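Local structure of fimbrial subunit type 1 (Actinomyces oris, 3UXF) at residues Y353-L358 and K475-V480; F377-C382 and Y445-T450; N423-N428 and L463-L468. The protein serves as the major subunit of the fimbriae that this Gram-positive bacterium carries on its cell wall. All blocks are in the same frame, centred on the assembly; numbering follows the deposited sequence.

Contact 1: residues Y353-L358 and K475-V480; sequences YGKVIL and KAATEV. Unlike the reference sequence in segment 353-358: Ile357 (reference Val).
Thr478 N points almost straight at Lys355 O, 2.9 Å away with an N-H...O angle of 177°, and fixes the register of a parallel strand pair in the prealbumin-like beta sandwich. The Thr478 carbonyl then accepts from Ile357, two residues past Lys355: Ile357 N reaches Thr478 O at 2.8 Å, and the Val356 CA-H closes on the same oxygen. One step on, Val480 N binds Ile357 O at 3.0 Å, so Ile357 is held through both its N-H and its C=O. Side chains alternate between the two faces of the sheet. On one, Val356 CG1 meets Val480 CG2 at 4.2 Å, backed by Val467 and Leu447 from elsewhere in the sandwich. On the other, Ile357 sets CG1 anti to its carbonyl carbon (chi1 -62°) and runs on extended, which lays CD1 3.5 Å from Ala477 CB. The Lys355 amine turns away from this partner strand to a salt bridge with Glu421. Ahead of Ala477 the direct backbone bonds give way to water: one molecule spans Lys355 N and Ala476 O, and a second sits 2.8 Å from each of Lys355 O, Ala476 O and Thr478 OG1.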
loop_
_atom_site.group_PDB
_atom_site.type_symbol
_atom_site.label_atom_id
_atom_site.label_comp_id
_atom_site.label_asym_id
_atom_site.label_seq_id
_atom_site.Cartn_x
_atom_site.Cartn_y
_atom_site.Cartn_z
ATOM N N TYR A 353 -5.872 8.352 -16.186
ATOM C CA TYR A 353 -6.508 9.473 -16.882
ATOM C C TYR A 353 -6.368 9.282 -18.377
ATOM O O TYR A 353 -5.294 8.912 -18.874
ATOM C CB TYR A 353 -5.835 10.815 -16.475
ATOM C CG TYR A 353 -6.227 11.328 -15.114
ATOM C CD1 TYR A 353 -5.536 10.933 -13.967
ATOM C CD2 TYR A 353 -7.325 12.168 -14.960
ATOM C CE1 TYR A 353 -5.920 11.376 -12.701
ATOM C CE2 TYR A 353 -7.712 12.626 -13.715
ATOM C CZ TYR A 353 -7.013 12.232 -12.589
ATOM O OH TYR A 353 -7.362 12.688 -11.341
ATOM N N GLY A 354 -7.460 9.531 -19.097
ATOM C CA GLY A 354 -7.451 9.345 -20.543
ATOM C C GLY A 354 -7.742 10.607 -21.340
ATOM O O GLY A 354 -8.417 11.530 -20.892
ATOM N N LYS A 355 -7.212 10.643 -22.551
ATOM C CA LYS A 355 -7.536 11.689 -23.523
ATOM C C LYS A 355 -8.836 11.358 -24.213
ATOM O O LYS A 355 -9.075 10.191 -24.515
ATOM C CB LYS A 355 -6.415 11.708 -24.567
ATOM C CG LYS A 355 -6.727 12.616 -25.766
ATOM C CD LYS A 355 -5.583 12.641 -26.832
ATOM C CE LYS A 355 -4.213 12.855 -26.197
ATOM N NZ LYS A 355 -3.995 14.283 -25.851
ATOM N N VAL A 356 -9.683 12.360 -24.460
ATOM C CA VAL A 356 -10.854 12.177 -25.298
ATOM C C VAL A 356 -10.639 13.002 -26.551
ATOM O O VAL A 356 -10.272 14.171 -26.462
ATOM C CB VAL A 356 -12.124 12.680 -24.585
ATOM C CG1 VAL A 356 -13.303 12.645 -25.516
ATOM C CG2 VAL A 356 -12.373 11.812 -23.317
ATOM N N ILE A 357 -10.830 12.401 -27.723
ATOM C CA ILE A 357 -10.826 13.195 -28.960
ATOM C C ILE A 357 -12.261 13.297 -29.444
ATOM O O ILE A 357 -12.877 12.265 -29.737
ATOM C CB ILE A 357 -9.950 12.573 -30.064
ATOM C CG1 ILE A 357 -8.503 12.517 -29.600
ATOM C CG2 ILE A 357 -10.003 13.442 -31.300
ATOM C CD1 ILE A 357 -7.571 11.691 -30.535
ATOM N N LEU A 358 -12.801 14.517 -29.489
ATOM C CA LEU A 358 -14.179 14.722 -29.893
ATOM C C LEU A 358 -14.147 15.130 -31.358
ATOM O O LEU A 358 -13.511 16.130 -31.704
ATOM C CB LEU A 358 -14.778 15.822 -29.014
ATOM C CG LEU A 358 -16.273 16.137 -29.112
ATOM C CD1 LEU A 358 -16.650 17.094 -27.960
ATOM C CD2 LEU A 358 -16.633 16.781 -30.431
ATOM N N LYS A 475 -2.597 5.083 -22.797
ATOM C CA LYS A 475 -2.595 6.399 -23.438
ATOM C C LYS A 475 -3.244 6.344 -24.808
ATOM O O LYS A 475 -2.783 7.019 -25.738
ATOM C CB LYS A 475 -1.178 6.957 -23.539
ATOM C CG LYS A 475 -0.540 7.119 -22.166
ATOM C CD LYS A 475 0.823 7.757 -22.275
ATOM C CE LYS A 475 1.478 7.890 -20.922
ATOM N NZ LYS A 475 2.929 8.126 -21.054
ATOM N N ALA A 476 -4.298 5.534 -24.913
ATOM C CA ALA A 476 -5.081 5.467 -26.135
ATOM C C ALA A 476 -6.233 6.444 -25.987
ATOM O O ALA A 476 -6.833 6.531 -24.910
ATOM C CB ALA A 476 -5.625 4.067 -26.322
ATOM N N ALA A 477 -6.504 7.185 -27.037
ATOM C CA ALA A 477 -7.623 8.115 -27.006
ATOM C C ALA A 477 -8.958 7.434 -26.971
ATOM O O ALA A 477 -9.165 6.382 -27.591
ATOM C CB ALA A 477 -7.558 9.033 -28.216
ATOM N N THR A 478 -9.880 8.076 -26.256
ATOM C CA THR A 478 -11.289 7.702 -26.306
ATOM C C THR A 478 -11.888 8.601 -27.373
ATOM O O THR A 478 -11.896 9.828 -27.236
ATOM C CB THR A 478 -11.951 7.904 -24.924
ATOM O OG1 THR A 478 -11.403 6.969 -24.001
ATOM C CG2 THR A 478 -13.469 7.625 -25.012
ATOM N N GLU A 479 -12.371 7.997 -28.463
ATOM C CA GLU A 479 -12.842 8.751 -29.612
ATOM C C GLU A 479 -14.360 8.827 -29.588
ATOM O O GLU A 479 -15.045 7.801 -29.568
ATOM C CB GLU A 479 -12.348 8.092 -30.926
ATOM C CG GLU A 479 -10.818 8.207 -31.026
ATOM C CD GLU A 479 -10.224 7.565 -32.261
ATOM O OE1 GLU A 479 -10.302 8.178 -33.345
ATOM O OE2 GLU A 479 -9.717 6.431 -32.149
ATOM N N VAL A 480 -14.869 10.053 -29.513
ATOM C CA VAL A 480 -16.302 10.287 -29.478
ATOM C C VAL A 480 -16.699 11.132 -30.663
ATOM O O VAL A 480 -16.079 12.163 -30.949
ATOM C CB VAL A 480 -16.689 11.019 -28.170
ATOM C CG1 VAL A 480 -18.185 11.293 -28.137
ATOM C CG2 VAL A 480 -16.337 10.141 -26.985
HETATM O O HOH W 1 -5.496 8.382 -23.188
HETATM O O HOH W 2 -8.804 7.665 -23.290
#

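Contact 2: residues F377-C382 and Y445-T450; sequences FQVYEC and YCLVET
Tyr380 O is approached by three groups of the opposite strand: Cys446 N donates to it at 2.8 Å, Tyr445 CA brings its hydrogen in at 3.2 Å, and the Tyr445 ring meets it edge-on, in the ring plane. The reciprocal bond, Tyr380 N to Cys446 O, completes a hydrogen-bonded antiparallel pair, and Gln378 with Val448 makes the next one. Between these lies Val379 beside Leu447, the two side chains pointing the same way with Val379 CG2 and Leu447 CD2 4.1 Å apart. Phe377, on the same face, brings CE1 to 3.6 Å from Glu449 CB; its ring plane and the carboxylate are turned 48° from each other. On the reverse face Val448 CG2 comes to 3.6 Å from Tyr380 CE1. Glu381 runs alongside Tyr445, Glu381 CG 3.7 Å from Tyr445 CE1 and the carboxylate only 19° from the ring plane; a water donates to both Glu381 OE2 and Tyr445 OH, whose protein partner is Arg426 O. Cys382 holds SG between its backbone N and carbonyl carbon (chi1 62°), from where it bonds Cys446 SG at 2.1 Å. Leu447 and Phe377 face Leu358 and Val482 of the other sheet, as expected of an antiparallel strand pair lining a prealbumin-like sandwich, here cross-linked by a disulfide.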
loop_
_atom_site.group_PDB
_atom_site.type_symbol
_atom_site.label_atom_id
_atom_site.label_comp_id
_atom_site.label_asym_id
_atom_site.label_seq_id
_atom_site.Cartn_x
_atom_site.Cartn_y
_atom_site.Cartn_z
ATOM N N PHE A 377 -18.359 22.649 -26.191
ATOM C CA PHE A 377 -18.850 21.644 -25.276
ATOM C C PHE A 377 -18.348 21.862 -23.876
ATOM O O PHE A 377 -17.250 22.384 -23.675
ATOM C CB PHE A 377 -18.369 20.279 -25.732
ATOM C CG PHE A 377 -18.924 19.867 -27.050
ATOM C CD1 PHE A 377 -20.061 19.066 -27.108
ATOM C CD2 PHE A 377 -18.295 20.245 -28.233
ATOM C CE1 PHE A 377 -20.610 18.661 -28.368
ATOM C CE2 PHE A 377 -18.826 19.848 -29.481
ATOM C CZ PHE A 377 -19.981 19.043 -29.541
ATOM N N GLN A 378 -19.136 21.408 -22.917
ATOM C CA GLN A 378 -18.667 21.293 -21.542
ATOM C C GLN A 378 -18.929 19.850 -21.130
ATOM O O GLN A 378 -19.630 19.119 -21.843
ATOM C CB GLN A 378 -19.414 22.239 -20.613
ATOM C CG GLN A 378 -19.181 23.664 -21.070
ATOM C CD GLN A 378 -19.572 24.684 -20.032
ATOM O OE1 GLN A 378 -20.690 24.660 -19.490
ATOM N NE2 GLN A 378 -18.645 25.605 -19.741
ATOM N N VAL A 379 -18.338 19.437 -20.005
ATOM C CA VAL A 379 -18.403 18.021 -19.590
ATOM C C VAL A 379 -18.898 17.919 -18.158
ATOM O O VAL A 379 -18.502 18.728 -17.297
ATOM C CB VAL A 379 -17.007 17.351 -19.650
ATOM C CG1 VAL A 379 -17.120 15.833 -19.373
ATOM C CG2 VAL A 379 -16.320 17.626 -21.020
ATOM N N TYR A 380 -19.751 16.925 -17.885
ATOM C CA TYR A 380 -20.228 16.672 -16.529
ATOM C C TYR A 380 -20.037 15.190 -16.185
ATOM O O TYR A 380 -19.956 14.347 -17.080
ATOM C CB TYR A 380 -21.741 16.957 -16.438
ATOM C CG TYR A 380 -22.120 18.408 -16.674
ATOM C CD1 TYR A 380 -22.143 18.921 -17.957
ATOM C CD2 TYR A 380 -22.494 19.238 -15.612
ATOM C CE1 TYR A 380 -22.499 20.241 -18.195
ATOM C CE2 TYR A 380 -22.832 20.583 -15.838
ATOM C CZ TYR A 380 -22.830 21.058 -17.122
ATOM O OH TYR A 380 -23.195 22.372 -17.357
ATOM N N GLU A 381 -20.021 14.892 -14.885
ATOM C CA GLU A 381 -20.367 13.536 -14.472
ATOM C C GLU A 381 -21.882 13.437 -14.568
ATOM O O GLU A 381 -22.566 14.429 -14.345
ATOM C CB GLU A 381 -19.870 13.237 -13.071
ATOM C CG GLU A 381 -18.346 13.010 -13.062
ATOM C CD GLU A 381 -17.766 12.712 -11.692
ATOM O OE1 GLU A 381 -18.254 13.224 -10.671
ATOM O OE2 GLU A 381 -16.797 11.950 -11.636
ATOM N N CYS A 382 -22.416 12.285 -14.964
ATOM C CA CYS A 382 -23.877 12.203 -15.139
ATOM C C CYS A 382 -24.356 10.787 -14.969
ATOM O O CYS A 382 -23.588 9.835 -15.029
ATOM C CB CYS A 382 -24.322 12.707 -16.514
ATOM S SG CYS A 382 -23.618 11.688 -17.855
ATOM N N TYR A 445 -19.588 10.002 -17.936
ATOM C CA TYR A 445 -19.485 11.432 -18.194
ATOM C C TYR A 445 -20.531 11.802 -19.249
ATOM O O TYR A 445 -21.053 10.921 -19.931
ATOM C CB TYR A 445 -18.103 11.739 -18.773
ATOM C CG TYR A 445 -17.003 11.504 -17.780
ATOM C CD1 TYR A 445 -16.991 12.188 -16.565
ATOM C CD2 TYR A 445 -15.966 10.622 -18.048
ATOM C CE1 TYR A 445 -15.961 11.969 -15.625
ATOM C CE2 TYR A 445 -14.923 10.389 -17.122
ATOM C CZ TYR A 445 -14.932 11.082 -15.910
ATOM O OH TYR A 445 -13.937 10.845 -14.973
ATOM N N CYS A 446 -20.814 13.097 -19.405
ATOM C CA CYS A 446 -21.741 13.588 -20.430
ATOM C C CYS A 446 -21.101 14.771 -21.109
ATOM O O CYS A 446 -20.588 15.660 -20.424
ATOM C CB CYS A 446 -23.067 14.087 -19.774
ATOM S SG CYS A 446 -24.239 12.676 -19.570
ATOM N N LEU A 447 -21.142 14.806 -22.433
ATOM C CA LEU A 447 -20.887 16.075 -23.147
ATOM C C LEU A 447 -22.165 16.874 -23.171
ATOM O O LEU A 447 -23.233 16.316 -23.358
ATOM C CB LEU A 447 -20.485 15.797 -24.583
ATOM C CG LEU A 447 -19.202 15.014 -24.791
ATOM C CD1 LEU A 447 -19.041 14.715 -26.257
ATOM C CD2 LEU A 447 -18.015 15.787 -24.232
ATOM N N VAL A 448 -22.075 18.185 -22.967
ATOM C CA VAL A 448 -23.203 19.057 -23.278
ATOM C C VAL A 448 -22.727 20.000 -24.357
ATOM O O VAL A 448 -21.738 20.709 -24.197
ATOM C CB VAL A 448 -23.654 19.843 -22.040
ATOM C CG1 VAL A 448 -24.668 20.929 -22.428
ATOM C CG2 VAL A 448 -24.249 18.870 -20.987
ATOM N N GLU A 449 -23.431 19.996 -25.485
ATOM C CA GLU A 449 -23.124 20.946 -26.547
ATOM C C GLU A 449 -23.661 22.331 -26.169
ATOM O O GLU A 449 -24.855 22.559 -26.141
ATOM C CB GLU A 449 -23.681 20.454 -27.875
ATOM C CG GLU A 449 -23.221 21.286 -29.065
ATOM C CD GLU A 449 -23.535 20.647 -30.415
ATOM O OE1 GLU A 449 -23.721 19.409 -30.489
ATOM O OE2 GLU A 449 -23.579 21.395 -31.455
ATOM N N THR A 450 -22.738 23.224 -25.833
ATOM C CA THR A 450 -23.119 24.564 -25.381
ATOM C C THR A 450 -23.151 25.606 -26.480
ATOM O O THR A 450 -23.699 26.682 -26.228
ATOM C CB THR A 450 -22.217 25.065 -24.209
ATOM O OG1 THR A 450 -20.860 25.009 -24.627
ATOM C CG2 THR A 450 -22.376 24.161 -22.995
HETATM O O HOH W 3 -15.618 9.889 -12.928
#

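Contact 3: residues N423-N428 and L463-L468; sequences NYLRAN and LPFRVL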
loop_
_atom_site.group_PDB
_atom_site.type_symbol
_atom_site.label_atom_id
_atom_site.label_comp_id
_atom_site.label_asym_id
_atom_site.label_seq_id
_atom_site.Cartn_x
_atom_site.Cartn_y
_atom_site.Cartn_z
ATOM N N ASN A 423 -8.513 16.933 -22.475
ATOM C CA ASN A 423 -7.388 16.319 -21.779
ATOM C C ASN A 423 -7.339 16.775 -20.344
ATOM O O ASN A 423 -7.110 17.966 -20.127
ATOM C CB ASN A 423 -6.072 16.804 -22.400
ATOM C CG ASN A 423 -5.917 16.416 -23.863
ATOM O OD1 ASN A 423 -6.386 15.343 -24.286
ATOM N ND2 ASN A 423 -5.253 17.248 -24.623
ATOM N N TYR A 424 -7.501 15.907 -19.344
ATOM C CA TYR A 424 -7.753 14.480 -19.474
ATOM C C TYR A 424 -8.792 14.110 -18.421
ATOM O O TYR A 424 -8.958 14.826 -17.439
ATOM C CB TYR A 424 -6.471 13.692 -19.203
ATOM C CG TYR A 424 -5.289 14.144 -20.024
ATOM C CD1 TYR A 424 -5.018 13.566 -21.253
ATOM C CD2 TYR A 424 -4.446 15.148 -19.573
ATOM C CE1 TYR A 424 -3.946 13.973 -22.009
ATOM C CE2 TYR A 424 -3.368 15.564 -20.329
ATOM C CZ TYR A 424 -3.125 14.972 -21.548
ATOM O OH TYR A 424 -2.058 15.371 -22.312
ATOM N N LEU A 425 -9.481 12.990 -18.622
ATOM C CA LEU A 425 -10.513 12.547 -17.694
ATOM C C LEU A 425 -10.167 11.216 -17.036
ATOM O O LEU A 425 -9.691 10.300 -17.695
ATOM C CB LEU A 425 -11.856 12.423 -18.416
ATOM C CG LEU A 425 -12.615 13.725 -18.671
ATOM C CD1 LEU A 425 -13.593 13.557 -19.820
ATOM C CD2 LEU A 425 -13.331 14.176 -17.415
ATOM N N ARG A 426 -10.415 11.122 -15.735
ATOM C CA ARG A 426 -10.157 9.893 -14.997
ATOM C C ARG A 426 -11.102 8.801 -15.479
ATOM O O ARG A 426 -12.269 9.061 -15.739
ATOM C CB ARG A 426 -10.345 10.116 -13.496
ATOM C CG ARG A 426 -9.406 9.299 -12.612
ATOM C CD ARG A 426 -10.084 8.894 -11.308
ATOM N NE ARG A 426 -11.343 8.215 -11.584
ATOM C CZ ARG A 426 -12.540 8.711 -11.302
ATOM N NH1 ARG A 426 -12.652 9.887 -10.700
ATOM N NH2 ARG A 426 -13.626 8.025 -11.619
ATOM N N ALA A 427 -10.592 7.580 -15.594
ATOM C CA ALA A 427 -11.403 6.464 -16.058
ATOM C C ALA A 427 -12.640 6.289 -15.188
ATOM O O ALA A 427 -12.563 6.385 -13.970
ATOM C CB ALA A 427 -10.581 5.187 -16.065
ATOM N N ASN A 428 -13.780 6.031 -15.820
ATOM C CA ASN A 428 -15.016 5.800 -15.086
ATOM C C ASN A 428 -14.969 4.477 -14.340
ATOM O O ASN A 428 -15.642 4.299 -13.330
ATOM C CB ASN A 428 -16.222 5.791 -16.028
ATOM C CG ASN A 428 -16.428 7.115 -16.732
ATOM O OD1 ASN A 428 -16.010 7.291 -17.870
ATOM N ND2 ASN A 428 -17.082 8.048 -16.055
ATOM N N LEU A 463 -24.821 14.004 -23.860
ATOM C CA LEU A 463 -24.360 12.827 -24.586
ATOM C C LEU A 463 -23.412 12.019 -23.714
ATOM O O LEU A 463 -22.254 12.400 -23.521
ATOM C CB LEU A 463 -23.600 13.306 -25.819
ATOM C CG LEU A 463 -24.404 14.268 -26.694
ATOM C CD1 LEU A 463 -23.518 14.773 -27.837
ATOM C CD2 LEU A 463 -25.655 13.597 -27.217
ATOM N N PRO A 464 -23.879 10.888 -23.176
ATOM C CA PRO A 464 -23.060 10.103 -22.241
ATOM C C PRO A 464 -21.938 9.411 -22.962
ATOM O O PRO A 464 -22.099 8.991 -24.116
ATOM C CB PRO A 464 -24.043 9.090 -21.668
ATOM C CG PRO A 464 -25.376 9.776 -21.808
ATOM C CD PRO A 464 -25.287 10.483 -23.139
ATOM N N PHE A 465 -20.826 9.259 -22.256
ATOM C CA PHE A 465 -19.683 8.478 -22.733
ATOM C C PHE A 465 -18.849 8.051 -21.556
ATOM O O PHE A 465 -19.008 8.570 -20.450
ATOM C CB PHE A 465 -18.826 9.288 -23.732
ATOM C CG PHE A 465 -18.051 10.414 -23.087
ATOM C CD1 PHE A 465 -18.664 11.640 -22.881
ATOM C CD2 PHE A 465 -16.705 10.259 -22.716
ATOM C CE1 PHE A 465 -18.001 12.707 -22.274
ATOM C CE2 PHE A 465 -16.030 11.337 -22.117
ATOM C CZ PHE A 465 -16.664 12.549 -21.900
ATOM N N ARG A 466 -17.976 7.073 -21.780
ATOM C CA ARG A 466 -17.076 6.590 -20.743
ATOM C C ARG A 466 -15.644 6.655 -21.222
ATOM O O ARG A 466 -15.361 6.461 -22.417
ATOM C CB ARG A 466 -17.414 5.151 -20.365
ATOM C CG ARG A 466 -18.655 5.051 -19.505
ATOM C CD ARG A 466 -18.985 3.580 -19.239
ATOM N NE ARG A 466 -20.042 3.471 -18.252
ATOM C CZ ARG A 466 -20.832 2.403 -18.122
ATOM N NH1 ARG A 466 -20.697 1.356 -18.941
ATOM N NH2 ARG A 466 -21.775 2.394 -17.177
ATOM N N VAL A 467 -14.743 6.923 -20.278
ATOM C CA VAL A 467 -13.318 6.735 -20.482
ATOM C C VAL A 467 -12.987 5.486 -19.711
ATOM O O VAL A 467 -13.202 5.415 -18.511
ATOM C CB VAL A 467 -12.511 7.972 -19.963
ATOM C CG1 VAL A 467 -11.008 7.678 -19.981
ATOM C CG2 VAL A 467 -12.815 9.196 -20.835
ATOM N N LEU A 468 -12.526 4.458 -20.430
ATOM C CA LEU A 468 -12.187 3.194 -19.797
ATOM C C LEU A 468 -10.710 3.043 -19.514
ATOM O O LEU A 468 -9.867 3.473 -20.299
ATOM C CB LEU A 468 -12.652 2.050 -20.692
ATOM C CG LEU A 468 -14.170 2.052 -20.954
ATOM C CD1 LEU A 468 -14.477 0.865 -21.851
ATOM C CD2 LEU A 468 -14.987 2.007 -19.652
#
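Asn428 takes hold of Val467 by both ends, its backbone N donating to Val467 O at 2.8 Å and its side-chain OD1 accepting from Val467 N at 2.7 Å. In this prealbumin-like sandwich the two-bond grip ties the end of strand 419-426, which belongs to one sheet, to the chain just past strand 463-465, a short strand of the other. The touching parts, 425-428 and 465-468, run 83° apart, and no strand pairing joins them. In Asn428, chi1 of -62° sets CG beside the backbone N, and chi2 of 98° turns OD1 toward Val467 N, which lets one residue offer a donor and an acceptor together. Both bonds lie nearly along the C=O axis of their acceptor.

Beside these bonds, packing is close. Leu425 CD1 sits in plane at the edge of the Phe465 ring, 3.8 Å from Phe465 CZ, the two side chains crossing at about a right angle, while Val467 puts CG2 4.1 Å from Leu425 CB. Val356 backs both Phe465 and Val467.

The outer side is looser. Partly exposed Arg466 touches Asn428 with the base of its side chain, then runs extended to Asp443 O and a cation-pi contact with Tyr444. Leu468, the N-cap residue of helix 469-472, comes near Ala427 through its backbone. Ala427 CA lies 3.2 Å from Val467 O, sharing that oxygen with Asn428 N.

All three contacts belong to the C-terminal prealbumin-like domain. Contacts 1 and 3 are closest, about 8 Å between centres, because strands 344-362 and 419-426 are neighbours in one sheet; Gly354 N binds Leu425 O at 2.7 Å. Contact 2 lies in the facing sheet, its centre about 15 Å from that of contact 1, and the two pack through Leu358 CD1 and Phe377 CD2, 3.6 Å apart. Contact 3, centred about 10 Å from contact 2, continues that sheet where Leu447 O accepts from Leu463 N at 2.9 Å; Tyr445 OH, 2.6 Å from Arg426 O, links across to strand 419-426. A bound calcium ion lies about 9 Å from the side chain of Tyr380 in contact 2.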